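Local coordinates for protein 3-hexulose-6-phosphate synthase (Mycobacterium gastri, PDB 3AJX) that is an enzyme of the HUMPS family, built as a TIM barrel that pairs with a second copy and holds a magnesium ion, at residues K104-K116 with V123-G136. The protein carries 1 engineered substitution. Residues are numbered along the deposited sequence; the frame is centred on the assembly and turned at random.
Sequences KGVVVDLIGIEDK and VRALGAKFVEMHAG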
ATOM      1  N   LYS A 104     -12.128   2.828 -17.312  1.00  9.30           N
ATOM      2  CA  LYS A 104     -11.239   3.709 -16.570  1.00  9.74           C
ATOM      3  C   LYS A 104      -9.813   3.207 -16.739  1.00  8.79           C
ATOM      4  O   LYS A 104      -9.543   2.428 -17.655  1.00 10.11           O
ATOM      5  CB  LYS A 104     -11.666   3.768 -15.100  1.00  9.70           C
ATOM      6  CG  LYS A 104     -12.952   4.586 -14.915  1.00 10.01           C
ATOM      7  CD  LYS A 104     -13.442   4.632 -13.477  1.00 10.85           C
ATOM      8  CE  LYS A 104     -14.626   5.592 -13.347  1.00 11.47           C
ATOM      9  NZ  LYS A 104     -15.180   5.655 -11.962  1.00 11.51           N
ATOM     10  N   GLY A 105      -8.888   3.633 -15.887  1.00  8.97           N
ATOM     11  CA  GLY A 105      -7.528   3.182 -16.092  1.00  7.98           C
ATOM     12  C   GLY A 105      -6.631   2.937 -14.902  1.00  7.50           C
ATOM     13  O   GLY A 105      -6.840   3.462 -13.810  1.00  7.88           O
ATOM     14  N   VAL A 106      -5.610   2.126 -15.143  1.00  8.37           N
ATOM     15  CA  VAL A 106      -4.634   1.789 -14.128  1.00  7.87           C
ATOM     16  C   VAL A 106      -3.303   2.453 -14.423  1.00  9.35           C
ATOM     17  O   VAL A 106      -2.840   2.478 -15.567  1.00  9.07           O
ATOM     18  CB  VAL A 106      -4.390   0.263 -14.060  1.00  8.76           C
ATOM     19  CG1 VAL A 106      -3.193  -0.031 -13.168  1.00  9.53           C
ATOM     20  CG2 VAL A 106      -5.623  -0.438 -13.526  1.00 10.35           C
ATOM     21  N   VAL A 107      -2.699   3.001 -13.378  1.00  8.05           N
ATOM     22  CA  VAL A 107      -1.394   3.622 -13.482  1.00  6.67           C
ATOM     23  C   VAL A 107      -0.494   2.758 -12.618  1.00  6.37           C
ATOM     24  O   VAL A 107      -0.798   2.506 -11.456  1.00  7.72           O
ATOM     25  CB  VAL A 107      -1.404   5.058 -12.927  1.00  5.19           C
ATOM     26  CG1 VAL A 107       0.029   5.615 -12.872  1.00  7.10           C
ATOM     27  CG2 VAL A 107      -2.286   5.932 -13.801  1.00  7.07           C
ATOM     28  N   VAL A 108       0.601   2.268 -13.182  1.00  6.45           N
ATOM     29  CA  VAL A 108       1.504   1.451 -12.388  1.00  5.93           C
ATOM     30  C   VAL A 108       2.584   2.355 -11.805  1.00  7.38           C
ATOM     31  O   VAL A 108       3.318   3.015 -12.539  1.00  7.58           O
ATOM     32  CB  VAL A 108       2.135   0.326 -13.238  1.00  7.34           C
ATOM     33  CG1 VAL A 108       3.164  -0.435 -12.412  1.00  7.44           C
ATOM     34  CG2 VAL A 108       1.041  -0.625 -13.721  1.00  6.57           C
ATOM     35  N   ASP A 109       2.645   2.399 -10.477  1.00  7.13           N
ATOM     36  CA  ASP A 109       3.616   3.221  -9.762  1.00  6.23           C
ATOM     37  C   ASP A 109       4.913   2.427  -9.648  1.00  7.41           C
ATOM     38  O   ASP A 109       4.965   1.404  -8.964  1.00  7.91           O
ATOM     39  CB  ASP A 109       3.077   3.556  -8.368  1.00  7.80           C
ATOM     40  CG  ASP A 109       3.911   4.592  -7.654  1.00 10.82           C
ATOM     41  OD1 ASP A 109       5.110   4.706  -7.972  1.00 11.31           O
ATOM     42  OD2 ASP A 109       3.372   5.285  -6.766  1.00 13.64           O
ATOM     43  N   LEU A 110       5.961   2.899 -10.318  1.00  7.12           N
ATOM     44  CA  LEU A 110       7.238   2.195 -10.306  1.00  6.99           C
ATOM     45  C   LEU A 110       8.153   2.574  -9.145  1.00  8.79           C
ATOM     46  O   LEU A 110       9.355   2.304  -9.178  1.00  8.82           O
ATOM     47  CB  LEU A 110       7.952   2.406 -11.648  1.00  8.11           C
ATOM     48  CG  LEU A 110       7.166   1.878 -12.859  1.00  8.58           C
ATOM     49  CD1 LEU A 110       7.889   2.220 -14.154  1.00  8.62           C
ATOM     50  CD2 LEU A 110       6.981   0.364 -12.742  1.00  8.58           C
ATOM     51  N   ILE A 111       7.582   3.184  -8.112  1.00  7.99           N
ATOM     52  CA  ILE A 111       8.361   3.572  -6.943  1.00  9.06           C
ATOM     53  C   ILE A 111       9.118   2.360  -6.388  1.00  9.25           C
ATOM     54  O   ILE A 111       8.575   1.256  -6.301  1.00  8.28           O
ATOM     55  CB  ILE A 111       7.437   4.163  -5.841  1.00  9.08           C
ATOM     56  CG1 ILE A 111       8.269   4.645  -4.652  1.00 10.14           C
ATOM     57  CG2 ILE A 111       6.426   3.119  -5.392  1.00 10.55           C
ATOM     58  CD1 ILE A 111       7.471   5.442  -3.631  1.00 10.20           C
ATOM     59  N   GLY A 112      10.383   2.566  -6.037  1.00  9.84           N
ATOM     60  CA  GLY A 112      11.187   1.489  -5.488  1.00 11.01           C
ATOM     61  C   GLY A 112      11.725   0.473  -6.483  1.00 11.94           C
ATOM     62  O   GLY A 112      12.483  -0.423  -6.101  1.00 12.01           O
ATOM     63  N   ILE A 113      11.335   0.591  -7.750  1.00 11.51           N
ATOM     64  CA  ILE A 113      11.802  -0.336  -8.774  1.00 11.63           C
ATOM     65  C   ILE A 113      13.199   0.058  -9.243  1.00 12.23           C
ATOM     66  O   ILE A 113      13.439   1.209  -9.599  1.00 11.26           O
ATOM     67  CB  ILE A 113      10.848  -0.350  -9.990  1.00 11.82           C
ATOM     68  CG1 ILE A 113       9.465  -0.855  -9.561  1.00 12.58           C
ATOM     69  CG2 ILE A 113      11.419  -1.234 -11.092  1.00 10.83           C
ATOM     70  CD1 ILE A 113       9.435  -2.310  -9.152  1.00 13.19           C
ATOM     71  N   GLU A 114      14.115  -0.903  -9.242  1.00 13.78           N
ATOM     72  CA  GLU A 114      15.486  -0.641  -9.664  1.00 17.28           C
ATOM     73  C   GLU A 114      15.569  -0.552 -11.187  1.00 16.45           C
ATOM     74  O   GLU A 114      16.307   0.275 -11.724  1.00 20.61           O
ATOM     75  CB  GLU A 114      16.410  -1.750  -9.150  1.00 20.18           C
ATOM     76  CG  GLU A 114      17.880  -1.359  -9.065  1.00 26.78           C
ATOM     77  CD  GLU A 114      18.439  -0.863 -10.385  1.00 30.09           C
ATOM     78  OE1 GLU A 114      18.243  -1.555 -11.407  1.00 33.68           O
ATOM     79  OE2 GLU A 114      19.078   0.214 -10.397  1.00 30.35           O
ATOM     80  N   ASP A 115      14.810  -1.402 -11.874  1.00 14.28           N
ATOM     81  CA  ASP A 115      14.790  -1.415 -13.336  1.00 11.85           C
ATOM     82  C   ASP A 115      13.479  -0.824 -13.857  1.00 10.51           C
ATOM     83  O   ASP A 115      12.663  -1.528 -14.451  1.00  9.94           O
ATOM     84  CB  ASP A 115      14.955  -2.848 -13.868  1.00 12.20           C
ATOM     85  CG  ASP A 115      13.852  -3.793 -13.397  1.00 13.07           C
ATOM     86  OD1 ASP A 115      13.589  -4.788 -14.102  1.00 14.70           O
ATOM     87  OD2 ASP A 115      13.260  -3.559 -12.322  1.00 14.77           O
ATOM     88  N   LYS A 116      13.296   0.476 -13.646  1.00 10.07           N
ATOM     89  CA  LYS A 116      12.073   1.160 -14.061  1.00  8.41           C
ATOM     90  C   LYS A 116      11.689   1.058 -15.539  1.00 10.47           C
ATOM     91  O   LYS A 116      10.535   0.777 -15.858  1.00  8.51           O
ATOM     92  CB  LYS A 116      12.129   2.633 -13.637  1.00  8.61           C
ATOM     93  CG  LYS A 116      12.111   2.826 -12.117  1.00  9.99           C
ATOM     94  CD  LYS A 116      11.955   4.293 -11.732  1.00 10.89           C
ATOM     95  CE  LYS A 116      11.786   4.461 -10.227  1.00 10.58           C
ATOM     96  NZ  LYS A 116      12.957   3.945  -9.460  1.00 10.11           N
ATOM     97  N   VAL A 123       4.777  -4.010 -17.663  1.00  9.75           N
ATOM     98  CA  VAL A 123       3.429  -3.697 -17.189  1.00  9.54           C
ATOM     99  C   VAL A 123       2.576  -3.023 -18.255  1.00 12.18           C
ATOM    100  O   VAL A 123       1.348  -3.091 -18.208  1.00 11.74           O
ATOM    101  CB  VAL A 123       3.458  -2.829 -15.907  1.00 10.27           C
ATOM    102  CG1 VAL A 123       4.308  -3.513 -14.848  1.00  9.72           C
ATOM    103  CG2 VAL A 123       3.975  -1.436 -16.218  1.00  7.45           C
ATOM    104  N   ARG A 124       3.222  -2.376 -19.220  1.00 11.55           N
ATOM    105  CA  ARG A 124       2.481  -1.741 -20.304  1.00 13.72           C
ATOM    106  C   ARG A 124       1.794  -2.862 -21.073  1.00 13.64           C
ATOM    107  O   ARG A 124       0.648  -2.730 -21.503  1.00 15.17           O
ATOM    108  CB  ARG A 124       3.432  -0.986 -21.239  1.00 13.32           C
ATOM    109  CG  ARG A 124       2.821  -0.614 -22.592  1.00 16.67           C
ATOM    110  CD  ARG A 124       1.653   0.347 -22.454  1.00 17.76           C
ATOM    111  NE  ARG A 124       1.041   0.658 -23.748  1.00 21.17           N
ATOM    112  CZ  ARG A 124       0.270  -0.179 -24.442  1.00 21.28           C
ATOM    113  NH1 ARG A 124       0.003  -1.392 -23.976  1.00 22.21           N
ATOM    114  NH2 ARG A 124      -0.240   0.202 -25.606  1.00 21.86           N
ATOM    115  N   ALA A 125       2.506  -3.974 -21.231  1.00 13.07           N
ATOM    116  CA  ALA A 125       1.982  -5.130 -21.940  1.00 14.22           C
ATOM    117  C   ALA A 125       0.785  -5.722 -21.207  1.00 14.44           C
ATOM    118  O   ALA A 125      -0.061  -6.374 -21.819  1.00 16.05           O
ATOM    119  CB  ALA A 125       3.070  -6.182 -22.099  1.00 15.09           C
ATOM    120  N   LEU A 126       0.721  -5.498 -19.896  1.00 14.58           N
ATOM    121  CA  LEU A 126      -0.379  -6.009 -19.085  1.00 15.63           C
ATOM    122  C   LEU A 126      -1.605  -5.102 -19.143  1.00 16.37           C
ATOM    123  O   LEU A 126      -2.663  -5.457 -18.626  1.00 17.10           O
ATOM    124  CB  LEU A 126       0.057  -6.182 -17.629  1.00 15.54           C
ATOM    125  CG  LEU A 126       1.163  -7.203 -17.337  1.00 14.34           C
ATOM    126  CD1 LEU A 126       1.571  -7.104 -15.879  1.00 15.21           C
ATOM    127  CD2 LEU A 126       0.679  -8.608 -17.672  1.00 14.61           C
ATOM    128  N   GLY A 127      -1.456  -3.927 -19.750  1.00 16.26           N
ATOM    129  CA  GLY A 127      -2.586  -3.020 -19.878  1.00 15.23           C
ATOM    130  C   GLY A 127      -2.570  -1.694 -19.139  1.00 16.34           C
ATOM    131  O   GLY A 127      -3.564  -0.971 -19.165  1.00 15.42           O
ATOM    132  N   ALA A 128      -1.470  -1.358 -18.477  1.00 13.17           N
ATOM    133  CA  ALA A 128      -1.408  -0.087 -17.763  1.00 14.28           C
ATOM    134  C   ALA A 128      -1.573   1.077 -18.746  1.00 14.66           C
ATOM    135  O   ALA A 128      -1.070   1.017 -19.866  1.00 14.25           O
ATOM    136  CB  ALA A 128      -0.075   0.034 -17.028  1.00 15.93           C
ATOM    137  N   LYS A 129      -2.290   2.124 -18.338  1.00 14.99           N
ATOM    138  CA  LYS A 129      -2.480   3.293 -19.198  1.00 15.41           C
ATOM    139  C   LYS A 129      -1.133   3.996 -19.311  1.00 16.64           C
ATOM    140  O   LYS A 129      -0.661   4.320 -20.406  1.00 16.96           O
ATOM    141  CB  LYS A 129      -3.530   4.233 -18.599  1.00 18.62           C
ATOM    142  CG  LYS A 129      -4.920   3.622 -18.515  1.00 20.15           C
ATOM    143  CD  LYS A 129      -5.422   3.208 -19.894  1.00 23.06           C
ATOM    144  CE  LYS A 129      -6.796   2.560 -19.821  1.00 23.07           C
ATOM    145  NZ  LYS A 129      -7.243   2.090 -21.162  1.00 24.64           N
ATOM    146  N   PHE A 130      -0.523   4.248 -18.161  1.00 14.42           N
ATOM    147  CA  PHE A 130       0.799   4.838 -18.119  1.00 12.00           C
ATOM    148  C   PHE A 130       1.470   4.402 -16.835  1.00 10.82           C
ATOM    149  O   PHE A 130       0.846   3.771 -15.983  1.00 10.54           O
ATOM    150  CB  PHE A 130       0.776   6.378 -18.254  1.00 13.52           C
ATOM    151  CG  PHE A 130      -0.071   7.102 -17.237  1.00 13.98           C
ATOM    152  CD1 PHE A 130      -1.435   7.284 -17.448  1.00 16.91           C
ATOM    153  CD2 PHE A 130       0.518   7.699 -16.121  1.00 14.10           C
ATOM    154  CE1 PHE A 130      -2.203   8.057 -16.573  1.00 17.59           C
ATOM    155  CE2 PHE A 130      -0.242   8.477 -15.235  1.00 15.45           C
ATOM    156  CZ  PHE A 130      -1.604   8.657 -15.464  1.00 15.90           C
ATOM    157  N   VAL A 131       2.756   4.696 -16.719  1.00  8.59           N
ATOM    158  CA  VAL A 131       3.495   4.323 -15.528  1.00  7.91           C
ATOM    159  C   VAL A 131       3.992   5.592 -14.873  1.00  8.70           C
ATOM    160  O   VAL A 131       4.152   6.618 -15.533  1.00  9.34           O
ATOM    161  CB  VAL A 131       4.703   3.416 -15.871  1.00  8.99           C
ATOM    162  CG1 VAL A 131       4.215   2.113 -16.490  1.00  9.13           C
ATOM    163  CG2 VAL A 131       5.643   4.134 -16.823  1.00  9.00           C
ATOM    164  N   GLU A 132       4.217   5.528 -13.569  1.00  8.21           N
ATOM    165  CA  GLU A 132       4.704   6.688 -12.850  1.00  9.35           C
ATOM    166  C   GLU A 132       6.156   6.478 -12.462  1.00 10.20           C
ATOM    167  O   GLU A 132       6.481   5.557 -11.709  1.00  9.60           O
ATOM    168  CB  GLU A 132       3.850   6.944 -11.603  1.00 11.82           C
ATOM    169  CG  GLU A 132       4.228   8.218 -10.853  1.00 15.48           C
ATOM    170  CD  GLU A 132       3.273   8.552  -9.718  1.00 19.69           C
ATOM    171  OE1 GLU A 132       2.098   8.876  -9.995  1.00 20.67           O
ATOM    172  OE2 GLU A 132       3.700   8.485  -8.546  1.00 22.08           O
ATOM    173  N   MET A 133       7.033   7.305 -13.029  1.00  9.04           N
ATOM    174  CA  MET A 133       8.456   7.252 -12.709  1.00 10.09           C
ATOM    175  C   MET A 133       8.457   8.058 -11.426  1.00 10.78           C
ATOM    176  O   MET A 133       8.538   9.287 -11.428  1.00 11.31           O
ATOM    177  CB  MET A 133       9.277   7.922 -13.802  1.00  9.56           C
ATOM    178  CG  MET A 133       9.295   7.119 -15.102  1.00  8.87           C
ATOM    179  SD  MET A 133       9.870   5.431 -14.809  1.00 11.74           S
ATOM    180  CE  MET A 133       9.678   4.690 -16.444  1.00 11.06           C
ATOM    181  N   HIS A 134       8.343   7.325 -10.328  1.00 11.54           N
ATOM    182  CA  HIS A 134       8.199   7.904  -9.004  1.00 12.02           C
ATOM    183  C   HIS A 134       9.334   7.690  -8.006  1.00 10.80           C
ATOM    184  O   HIS A 134       9.851   6.582  -7.853  1.00 10.96           O
ATOM    185  CB  HIS A 134       6.897   7.339  -8.423  1.00 13.65           C
ATOM    186  CG  HIS A 134       6.444   7.991  -7.158  1.00 13.19           C
ATOM    187  ND1 HIS A 134       5.395   7.495  -6.411  1.00 15.89           N
ATOM    188  CD2 HIS A 134       6.872   9.103  -6.516  1.00 14.33           C
ATOM    189  CE1 HIS A 134       5.202   8.275  -5.363  1.00 17.05           C
ATOM    190  NE2 HIS A 134       6.082   9.258  -5.403  1.00 15.56           N
ATOM    191  N   ALA A 135       9.719   8.770  -7.334  1.00 11.88           N
ATOM    192  CA  ALA A 135      10.739   8.717  -6.292  1.00 11.75           C
ATOM    193  C   ALA A 135       9.988   9.222  -5.062  1.00 11.02           C
ATOM    194  O   ALA A 135       9.547  10.368  -5.026  1.00 11.92           O
ATOM    195  CB  ALA A 135      11.906   9.643  -6.622  1.00 11.53           C
ATOM    196  N   GLY A 136       9.812   8.354  -4.073  1.00 11.86           N
ATOM    197  CA  GLY A 136       9.087   8.731  -2.873  1.00 12.54           C
ATOM    198  C   GLY A 136       9.776   9.772  -2.014  1.00 12.06           C
ATOM    199  O   GLY A 136      10.907  10.174  -2.284  1.00 12.30           O
TER
HETATM  200  O   HOH W   1      -9.754   0.662 -19.595  1.00 26.69           O
HETATM  201  O   HOH W   2      -5.550   0.380 -17.599  1.00 12.49           O
HETATM  202  O   HOH W   3       1.658   7.797  -7.073  1.00 29.58           O
HETATM  203  O   HOH W   4      11.877   4.979  -6.951  1.00 12.84           O
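Asp-109 and Glu-132, neighbours on adjacent parallel strands, bring two buried carboxylates together, OD2 of Asp-109 lying 3.7 Å from OE2 of Glu-132. A water donates to both oxygens and bridges them; Lys-61 makes a long, weak ion pair with Asp-109. His-134 offers its ND1 hydrogen to Asp-109 OD2 at 3.0 Å, nearly straight (163°), in the plane of its ring and on the syn lone pair. Asp-109 OD1 accepts from the backbone N of Ile-111, an Asx turn that probably helps to hold the carboxylate's rotation, the N-H meeting OD1 on the anti side, 32° out of its plane. Ile-111, its CG1 anti to the backbone N (chi1 -177°), lays CD1 over one face of the imidazole, a CH-pi contact. Nearer the start of strand 130-134, Val-107 CG2 sits over one face of the Phe-130 ring, 3.5 Å from its centroid. On the outer side, Val-108 meets Val-123 tip to tip and sets CG2 against Ala-128 CB (3.6 Å), packing strand 105-109 against the last turns of helix 116-125 and the loop that follows; Leu-110 CD1 touches Val-131 CB and, lying alongside Met-133, also its CE. The ladder runs from Lys-129 N to Val-106 O (2.8 Å) up to Leu-110 N on Glu-132 O. Asp-59, a ligand of the magnesium ion, touches Asp-109, and Glu-132 lies about 4 Å from the metal at its nearest atom. The arrangement is a beta-alpha-beta unit of a TIM barrel, its inward polar side chains bordering the metal site.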